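PDB 3M1R: formimidoylglutamase from Bacillus subtilis, which hydrolyses N-formimidoyl-L-glutamate to L-glutamate and formamide with the help of two manganese ions, a step of histidine degradation. Local coordinates for residues 40-45 and 124-129; 154-159 and 186-191; 242-247 and 284-289. One frame throughout, in Å; residues are numbered along the deposited sequence.

Contact 1 of 3, residues 40-45 and 124-129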
loop_
_atom_site.group_PDB
_atom_site.type_symbol
_atom_site.label_atom_id
_atom_site.label_comp_id
_atom_site.label_asym_id
_atom_site.label_seq_id
_atom_site.Cartn_x
_atom_site.Cartn_y
_atom_site.Cartn_z
ATOM N N PRO D 40 -33.511 -18.640 3.315
ATOM C CA PRO D 40 -32.309 -17.832 3.568
ATOM C C PRO D 40 -32.578 -16.344 3.400
ATOM O O PRO D 40 -33.320 -15.936 2.500
ATOM C CB PRO D 40 -31.338 -18.296 2.485
ATOM C CG PRO D 40 -31.859 -19.629 2.034
ATOM C CD PRO D 40 -33.337 -19.577 2.197
ATOM N N ALA D 41 -31.988 -15.546 4.283
ATOM C CA ALA D 41 -32.012 -14.095 4.155
ATOM C C ALA D 41 -30.794 -13.535 4.885
ATOM O O ALA D 41 -30.451 -14.011 5.977
ATOM C CB ALA D 41 -33.289 -13.528 4.727
ATOM N N LEU D 42 -30.140 -12.549 4.274
ATOM C CA LEU D 42 -28.911 -11.948 4.826
ATOM C C LEU D 42 -29.162 -10.962 5.959
ATOM O O LEU D 42 -30.124 -10.184 5.918
ATOM C CB LEU D 42 -28.139 -11.211 3.733
ATOM C CG LEU D 42 -27.748 -12.002 2.487
ATOM C CD1 LEU D 42 -27.563 -11.052 1.315
ATOM C CD2 LEU D 42 -26.478 -12.799 2.736
ATOM N N ILE D 43 -28.280 -10.988 6.956
ATOM C CA ILE D 43 -28.281 -9.981 8.017
ATOM C C ILE D 43 -26.843 -9.648 8.448
ATOM O O ILE D 43 -26.021 -10.542 8.645
ATOM C CB ILE D 43 -29.146 -10.422 9.230
ATOM C CG1 ILE D 43 -29.379 -9.253 10.190
ATOM C CG2 ILE D 43 -28.517 -11.588 9.966
ATOM C CD1 ILE D 43 -30.321 -9.605 11.300
ATOM N N GLY D 44 -26.540 -8.356 8.558
ATOM C CA GLY D 44 -25.212 -7.899 8.954
ATOM C C GLY D 44 -25.107 -7.609 10.445
ATOM O O GLY D 44 -26.076 -7.150 11.076
ATOM N N VAL D 45 -23.942 -7.901 11.013
ATOM C CA VAL D 45 -23.658 -7.633 12.430
ATOM C C VAL D 45 -22.261 -7.015 12.528
ATOM O O VAL D 45 -21.286 -7.716 12.789
ATOM C CB VAL D 45 -23.679 -8.921 13.270
ATOM C CG1 VAL D 45 -23.448 -8.612 14.770
ATOM C CG2 VAL D 45 -24.978 -9.687 13.063
ATOM N N LEU D 124 -28.378 -15.936 7.235
ATOM C CA LEU D 124 -27.042 -15.862 6.669
ATOM C C LEU D 124 -26.423 -14.655 7.337
ATOM O O LEU D 124 -26.642 -13.524 6.910
ATOM C CB LEU D 124 -27.076 -15.680 5.147
ATOM C CG LEU D 124 -27.226 -16.965 4.309
ATOM C CD1 LEU D 124 -28.350 -17.825 4.834
ATOM C CD2 LEU D 124 -27.442 -16.659 2.840
ATOM N N ILE D 125 -25.684 -14.901 8.413
ATOM C CA ILE D 125 -25.142 -13.821 9.232
ATOM C C ILE D 125 -23.748 -13.381 8.799
ATOM O O ILE D 125 -22.799 -14.175 8.747
ATOM C CB ILE D 125 -25.104 -14.209 10.728
ATOM C CG1 ILE D 125 -26.410 -14.889 11.129
ATOM C CG2 ILE D 125 -24.823 -12.980 11.589
ATOM C CD1 ILE D 125 -26.384 -15.540 12.516
ATOM N N LEU D 126 -23.622 -12.100 8.498
ATOM C CA LEU D 126 -22.311 -11.508 8.182
ATOM C C LEU D 126 -21.724 -10.757 9.384
ATOM O O LEU D 126 -22.184 -9.669 9.736
ATOM C CB LEU D 126 -22.435 -10.564 6.978
ATOM C CG LEU D 126 -22.500 -11.142 5.544
ATOM C CD1 LEU D 126 -22.994 -12.574 5.509
ATOM C CD2 LEU D 126 -23.312 -10.256 4.587
ATOM N N GLY D 127 -20.702 -11.332 10.013
ATOM C CA GLY D 127 -19.957 -10.612 11.037
ATOM C C GLY D 127 -19.088 -9.536 10.400
ATOM O O GLY D 127 -18.976 -9.480 9.173
ATOM N N GLY D 128 -18.459 -8.692 11.217
ATOM C CA GLY D 128 -18.490 -8.828 12.661
ATOM C C GLY D 128 -17.398 -9.755 13.164
ATOM O O GLY D 128 -16.919 -10.612 12.436
ATOM N N ASP D 129 -17.003 -9.585 14.417
ATOM C CA ASP D 129 -15.917 -10.382 14.964
ATOM C C ASP D 129 -16.455 -11.629 15.659
ATOM O O ASP D 129 -17.658 -11.852 15.686
ATOM C CB ASP D 129 -15.044 -9.543 15.905
ATOM C CG ASP D 129 -15.768 -9.138 17.167
ATOM O OD1 ASP D 129 -16.736 -9.833 17.558
ATOM O OD2 ASP D 129 -15.366 -8.115 17.771
#

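Contact 2 of 3, residues 154-159 and 186-191. With CA (calcium ion), chain B; CA (calcium ion), chain C.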
loop_
_atom_site.group_PDB
_atom_site.type_symbol
_atom_site.label_atom_id
_atom_site.label_comp_id
_atom_site.label_asym_id
_atom_site.label_seq_id
_atom_site.Cartn_x
_atom_site.Cartn_y
_atom_site.Cartn_z
ATOM N N ALA D 154 -9.468 -22.169 13.921
ATOM C CA ALA D 154 -8.141 -22.532 14.399
ATOM C C ALA D 154 -8.113 -22.555 15.927
ATOM O O ALA D 154 -7.225 -23.167 16.504
ATOM C CB ALA D 154 -7.056 -21.527 13.879
ATOM N N HIS D 155 -9.057 -21.863 16.573
ATOM C CA HIS D 155 -9.014 -21.657 18.028
ATOM C C HIS D 155 -10.257 -22.162 18.734
ATOM O O HIS D 155 -11.348 -22.118 18.173
ATOM C CB HIS D 155 -8.880 -20.173 18.373
ATOM C CG HIS D 155 -7.931 -19.430 17.494
ATOM N ND1 HIS D 155 -8.295 -18.957 16.249
ATOM C CD2 HIS D 155 -6.635 -19.097 17.658
ATOM C CE1 HIS D 155 -7.271 -18.337 15.700
ATOM N NE2 HIS D 155 -6.245 -18.413 16.524
ATOM N N HIS D 156 -10.089 -22.574 19.993
ATOM C CA HIS D 156 -11.189 -23.101 20.804
ATOM C C HIS D 156 -12.226 -22.030 21.109
ATOM O O HIS D 156 -13.428 -22.310 21.137
ATOM C CB HIS D 156 -10.668 -23.695 22.118
ATOM C CG HIS D 156 -9.851 -24.939 21.938
ATOM N ND1 HIS D 156 -10.371 -26.100 21.408
ATOM C CD2 HIS D 156 -8.554 -25.206 22.224
ATOM C CE1 HIS D 156 -9.429 -27.026 21.366
ATOM N NE2 HIS D 156 -8.315 -26.507 21.858
ATOM N N ASP D 157 -11.752 -20.804 21.321
ATOM C CA ASP D 157 -12.606 -19.674 21.694
ATOM C C ASP D 157 -13.365 -19.883 22.981
ATOM O O ASP D 157 -14.548 -19.552 23.064
ATOM C CB ASP D 157 -13.611 -19.338 20.603
ATOM C CG ASP D 157 -13.026 -18.462 19.534
ATOM O OD1 ASP D 157 -11.806 -18.173 19.593
ATOM O OD2 ASP D 157 -13.794 -18.047 18.639
ATOM N N VAL D 158 -12.677 -20.421 23.978
ATOM C CA VAL D 158 -13.245 -20.577 25.297
ATOM C C VAL D 158 -12.493 -19.723 26.328
ATOM O O VAL D 158 -12.329 -20.136 27.484
ATOM C CB VAL D 158 -13.226 -22.060 25.719
ATOM C CG1 VAL D 158 -14.246 -22.869 24.886
ATOM C CG2 VAL D 158 -11.820 -22.632 25.585
ATOM N N ARG D 159 -12.046 -18.537 25.909
ATOM C CA ARG D 159 -11.263 -17.649 26.776
ATOM C C ARG D 159 -12.018 -17.219 28.030
ATOM O O ARG D 159 -13.237 -17.050 27.993
ATOM C CB ARG D 159 -10.810 -16.394 26.015
ATOM C CG ARG D 159 -9.452 -16.506 25.342
ATOM C CD ARG D 159 -9.063 -15.188 24.681
ATOM N NE ARG D 159 -7.825 -15.297 23.911
ATOM C CZ ARG D 159 -6.633 -14.886 24.338
ATOM N NH1 ARG D 159 -5.565 -15.029 23.563
ATOM N NH2 ARG D 159 -6.505 -14.329 25.535
ATOM N N LEU D 186 -21.007 -29.684 20.223
ATOM C CA LEU D 186 -20.135 -28.695 19.604
ATOM C C LEU D 186 -19.076 -29.473 18.859
ATOM O O LEU D 186 -18.364 -30.276 19.463
ATOM C CB LEU D 186 -19.455 -27.847 20.683
ATOM C CG LEU D 186 -19.088 -26.378 20.414
ATOM C CD1 LEU D 186 -17.888 -25.964 21.239
ATOM C CD2 LEU D 186 -18.833 -26.116 18.954
ATOM N N ILE D 187 -18.988 -29.258 17.550
ATOM C CA ILE D 187 -17.918 -29.842 16.749
ATOM C C ILE D 187 -16.955 -28.743 16.267
ATOM O O ILE D 187 -17.318 -27.895 15.439
ATOM C CB ILE D 187 -18.490 -30.613 15.549
ATOM C CG1 ILE D 187 -19.366 -31.755 16.037
ATOM C CG2 ILE D 187 -17.394 -31.176 14.694
ATOM C CD1 ILE D 187 -20.238 -32.284 14.966
ATOM N N GLN D 188 -15.730 -28.756 16.792
ATOM C CA GLN D 188 -14.729 -27.768 16.400
ATOM C C GLN D 188 -13.857 -28.368 15.327
ATOM O O GLN D 188 -13.229 -29.399 15.545
ATOM C CB GLN D 188 -13.870 -27.331 17.591
ATOM C CG GLN D 188 -14.665 -26.758 18.753
ATOM C CD GLN D 188 -13.769 -26.156 19.835
ATOM O OE1 GLN D 188 -12.770 -26.758 20.245
ATOM N NE2 GLN D 188 -14.139 -24.974 20.316
ATOM N N LEU D 189 -13.814 -27.717 14.169
ATOM C CA LEU D 189 -13.086 -28.248 13.026
ATOM C C LEU D 189 -11.960 -27.297 12.667
ATOM O O LEU D 189 -12.202 -26.112 12.437
ATOM C CB LEU D 189 -14.033 -28.432 11.823
ATOM C CG LEU D 189 -15.202 -29.416 11.965
ATOM C CD1 LEU D 189 -16.222 -29.219 10.846
ATOM C CD2 LEU D 189 -14.709 -30.864 11.976
ATOM N N GLY D 190 -10.735 -27.814 12.628
ATOM C CA GLY D 190 -9.580 -27.037 12.196
ATOM C C GLY D 190 -8.690 -26.514 13.302
ATOM O O GLY D 190 -7.811 -25.677 13.043
ATOM N N ILE D 191 -8.900 -27.000 14.533
ATOM C CA ILE D 191 -8.116 -26.521 15.688
ATOM C C ILE D 191 -6.632 -26.702 15.372
ATOM O O ILE D 191 -6.185 -27.795 15.035
ATOM C CB ILE D 191 -8.484 -27.262 16.996
ATOM C CG1 ILE D 191 -9.945 -26.986 17.396
ATOM C CG2 ILE D 191 -7.545 -26.869 18.108
ATOM C CD1 ILE D 191 -10.274 -25.502 17.529
HETATM CA CA CA B . -10.274 -18.161 15.230
HETATM CA CA CA C . -12.002 -17.823 16.971
#

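Contact 3 of 3, residues 242-247 and 284-289. With CA (calcium ion), chain B; CA (calcium ion), chain C.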
loop_
_atom_site.group_PDB
_atom_site.type_symbol
_atom_site.label_atom_id
_atom_site.label_comp_id
_atom_site.label_asym_id
_atom_site.label_seq_id
_atom_site.Cartn_x
_atom_site.Cartn_y
_atom_site.Cartn_z
ATOM N N ILE D 242 -24.109 -23.431 11.691
ATOM C CA ILE D 242 -22.781 -23.445 11.119
ATOM C C ILE D 242 -22.098 -22.120 11.417
ATOM O O ILE D 242 -22.557 -21.071 10.969
ATOM C CB ILE D 242 -22.832 -23.623 9.592
ATOM C CG1 ILE D 242 -23.534 -24.925 9.205
ATOM C CG2 ILE D 242 -21.428 -23.588 9.001
ATOM C CD1 ILE D 242 -23.672 -25.053 7.701
ATOM N N SER D 243 -21.007 -22.168 12.178
ATOM C CA SER D 243 -20.223 -20.969 12.454
ATOM C C SER D 243 -18.880 -21.030 11.757
ATOM O O SER D 243 -18.014 -21.834 12.109
ATOM C CB SER D 243 -20.016 -20.773 13.960
ATOM O OG SER D 243 -19.386 -19.519 14.221
ATOM N N VAL D 244 -18.699 -20.172 10.766
ATOM C CA VAL D 244 -17.438 -20.142 10.051
ATOM C C VAL D 244 -16.577 -18.966 10.491
ATOM O O VAL D 244 -16.899 -17.807 10.225
ATOM C CB VAL D 244 -17.633 -20.050 8.542
ATOM C CG1 VAL D 244 -16.253 -20.038 7.871
ATOM C CG2 VAL D 244 -18.465 -21.219 8.061
ATOM N N ASP D 245 -15.488 -19.281 11.180
ATOM C CA ASP D 245 -14.489 -18.291 11.538
ATOM C C ASP D 245 -13.430 -18.401 10.458
ATOM O O ASP D 245 -12.784 -19.430 10.307
ATOM C CB ASP D 245 -13.913 -18.603 12.912
ATOM C CG ASP D 245 -12.818 -17.628 13.338
ATOM O OD1 ASP D 245 -12.133 -17.014 12.500
ATOM O OD2 ASP D 245 -12.657 -17.479 14.551
HETATM N N MSE D 246 -13.287 -17.345 9.677
HETATM C CA MSE D 246 -12.479 -17.420 8.467
HETATM C C MSE D 246 -11.011 -17.672 8.766
HETATM O O MSE D 246 -10.265 -18.087 7.886
HETATM C CB MSE D 246 -12.666 -16.165 7.594
HETATM C CG MSE D 246 -14.067 -16.057 6.967
HETATM SE SE MSE D 246 -14.529 -17.492 5.682
HETATM C CE MSE D 246 -13.387 -16.875 4.214
ATOM N N ASP D 247 -10.589 -17.463 10.013
ATOM C CA ASP D 247 -9.178 -17.673 10.316
ATOM C C ASP D 247 -8.816 -19.152 10.431
ATOM O O ASP D 247 -7.650 -19.491 10.602
ATOM C CB ASP D 247 -8.683 -16.840 11.513
ATOM C CG ASP D 247 -9.267 -17.292 12.827
ATOM O OD1 ASP D 247 -9.641 -18.495 12.957
ATOM O OD2 ASP D 247 -9.342 -16.431 13.735
ATOM N N ALA D 284 -30.100 -24.516 10.797
ATOM C CA ALA D 284 -30.837 -23.359 11.297
ATOM C C ALA D 284 -30.224 -22.020 10.870
ATOM O O ALA D 284 -30.885 -20.989 10.925
ATOM C CB ALA D 284 -30.961 -23.429 12.817
ATOM N N GLY D 285 -28.961 -22.035 10.452
ATOM C CA GLY D 285 -28.277 -20.802 10.102
ATOM C C GLY D 285 -26.789 -20.967 9.845
ATOM O O GLY D 285 -26.205 -22.022 10.084
ATOM N N ILE D 286 -26.182 -19.919 9.308
ATOM C CA ILE D 286 -24.754 -19.887 9.139
ATOM C C ILE D 286 -24.286 -18.454 9.406
ATOM O O ILE D 286 -24.974 -17.470 9.070
ATOM C CB ILE D 286 -24.315 -20.397 7.743
ATOM C CG1 ILE D 286 -22.786 -20.429 7.632
ATOM C CG2 ILE D 286 -24.920 -19.551 6.626
ATOM C CD1 ILE D 286 -22.280 -20.998 6.310
ATOM N N GLU D 287 -23.133 -18.339 10.049
ATOM C CA GLU D 287 -22.522 -17.040 10.279
ATOM C C GLU D 287 -21.078 -17.086 9.816
ATOM O O GLU D 287 -20.428 -18.121 9.866
ATOM C CB GLU D 287 -22.596 -16.664 11.758
ATOM C CG GLU D 287 -21.733 -17.546 12.628
ATOM C CD GLU D 287 -21.912 -17.257 14.115
ATOM O OE1 GLU D 287 -22.795 -16.448 14.474
ATOM O OE2 GLU D 287 -21.172 -17.848 14.926
ATOM N N ILE D 288 -20.586 -15.951 9.349
ATOM C CA ILE D 288 -19.189 -15.829 8.986
ATOM C C ILE D 288 -18.560 -14.730 9.823
ATOM O O ILE D 288 -19.071 -13.605 9.876
ATOM C CB ILE D 288 -19.053 -15.497 7.514
ATOM C CG1 ILE D 288 -19.697 -16.621 6.696
ATOM C CG2 ILE D 288 -17.575 -15.282 7.140
ATOM C CD1 ILE D 288 -19.773 -16.299 5.241
ATOM N N VAL D 289 -17.476 -15.069 10.508
ATOM C CA VAL D 289 -16.808 -14.098 11.349
ATOM C C VAL D 289 -15.331 -13.976 11.017
ATOM O O VAL D 289 -14.759 -14.808 10.305
ATOM C CB VAL D 289 -16.967 -14.429 12.863
ATOM C CG1 VAL D 289 -18.412 -14.299 13.289
ATOM C CG2 VAL D 289 -16.428 -15.829 13.174
HETATM CA CA CA B . -10.274 -18.161 15.230
HETATM CA CA CA C . -12.002 -17.823 16.971
#

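Contact 1 of 3, residues 40-45 and 124-129
Ala-41 O takes two N-H groups. One is the backbone of Leu-124, whose N lies 3.1 Å from Ala-41 O. The other is the indole NE1 of Trp-121. Three more backbone bonds follow in parallel register. Ile-43 N donates to Leu-124 O. Ile-43 O then accepts from Leu-126 N at 2.9 Å. Val-45 N closes the set on Leu-126 O at 2.8 Å. Strands 39-45 and 121-127 are neighbours in the parallel sheet of the arginase fold, and the axes of 40-45 and 124-127 run 24° apart. On one face, Leu-42 CD2 rests 3.8 Å from Leu-124 CB. The CG of Leu-42 is anti to the carbonyl carbon (chi1 -56°), which brings its tip back over the neighbouring strand. Helices 60-69 and 300-318 close over this leucine face. On the other face, Ile-43 and Ile-125 lie side by side and point the same way. Val-45 CG2 crosses to Ile-125 CG2 at 3.6 Å, and Ile-132 touches both residues. Beyond Gly-127 the chain turns through a cis peptide into Gly-128. Gly-128 CA lies 3.0 Å from Val-45 O. A beta carbon on Gly-128 would run into that carbonyl, and its positive phi also suits glycine.

Contact 2 of 3, residues 154-159 and 186-191
The loop after strand 147-152 carries the Asp-Ala-His-His-Asp sequence, a metal-binding signature of the arginase family, and this contact sets it against strand 186-191. His-155 ND1 binds one calcium ion at 2.4 Å. Asp-157 grips the other with both carboxylate oxygens, OD2 at 2.5 Å from that calcium. Between these two ligands, His-156 turns to the strand. His-156 ND1 donates to Gln-188 OE1 at 2.7 Å, with an angle of 164° at the hydrogen. The oxygen meets the ring edge, only 5° out of the ring plane, and the ring and amide planes are 22° apart. Gln-188 reaches it with an extended chain beyond CG. Gln-188 NE2 makes a weak bond back to His-156 O at 2.9 Å and is also hydrogen-bonded to Gln-151. The Ile-191 and His-156 side chains cross at about a right angle, with Ile-191 CG2 3.8 Å from His-156 CE1. Ile-191 CD1 packs 3.6 Å from His-155 C. Near the strand end, Ala-154 CA approaches Gly-190 O at 3.4 Å. The ND1 bond means that His-156 carries a proton on this nitrogen. Gln-188 thus probably fixes the ring from the second shell, while its grip on His-156 O is weak and shared with Gln-151.

Contact 3 of 3, residues 242-247 and 284-289
Glu-287 crosses from strand 283-289 to Ser-243 on strand 239-245. Its CB packs on Ile-125 of the strand on its other flank. Chi1 of 68° sets Glu-287 CG between the backbone N and the carbonyl carbon, a position that swings it to 3.7 Å from Ser-243 CA. The chain then runs extended, with Glu-287 CD 3.4 Å from Ser-243 OG. At the tip, Ser-243 OG donates to Glu-287 OE2 at 2.5 Å, where OE2 offers its anti lone pair. OE2 is also hydrogen-bonded to Ser-133, and OE1 to Thr-136, so both buried oxygens are held. An alanine here would remove the carboxylate and would probably leave these three hydroxyls without their shared partner. Further along the same face, Val-289 CG2 packs 3.5 Å from Asp-245 CA. Asp-245 OD2 bridges the two calcium ions, 2.6 Å and 2.5 Å away, and Asp-247 holds one of them with both oxygens. Met-246, a selenomethionine, ties in through its N to Val-289 O at 3.0 Å. The strands form a parallel beta-alpha-beta unit through helix 267-278. That helix covers Ile-242, Val-244 and Ile-286, while helix 300-318 covers Ile-286, Ile-288 and Met-246.

All three contacts reach one parallel sheet, contact 2 through strand 186-191 and a loop. Contacts 1 and 3 are adjacent, their centres about 9 Å apart. Strand 121-127 joins strand 283-289 through probable hydrogen bonds, Ile-125 N to Ile-286 O at 2.7 Å and Gly-127 N to Ile-288 O at 2.8 Å. Contact 2 lies about 12 Å from contact 3 and about 20 Å from contact 1, centre to centre. Contacts 2 and 3 meet at the metal pair, where both calcium ions draw ligands from each; His-155 CE1 lies 3.4 Å from Asp-247 OD2. Asp-153 binds both ions. Contact 1 leads into Asn-130, which binds the calcium held by Asp-157. The calcium ions probably occupy the manganese positions.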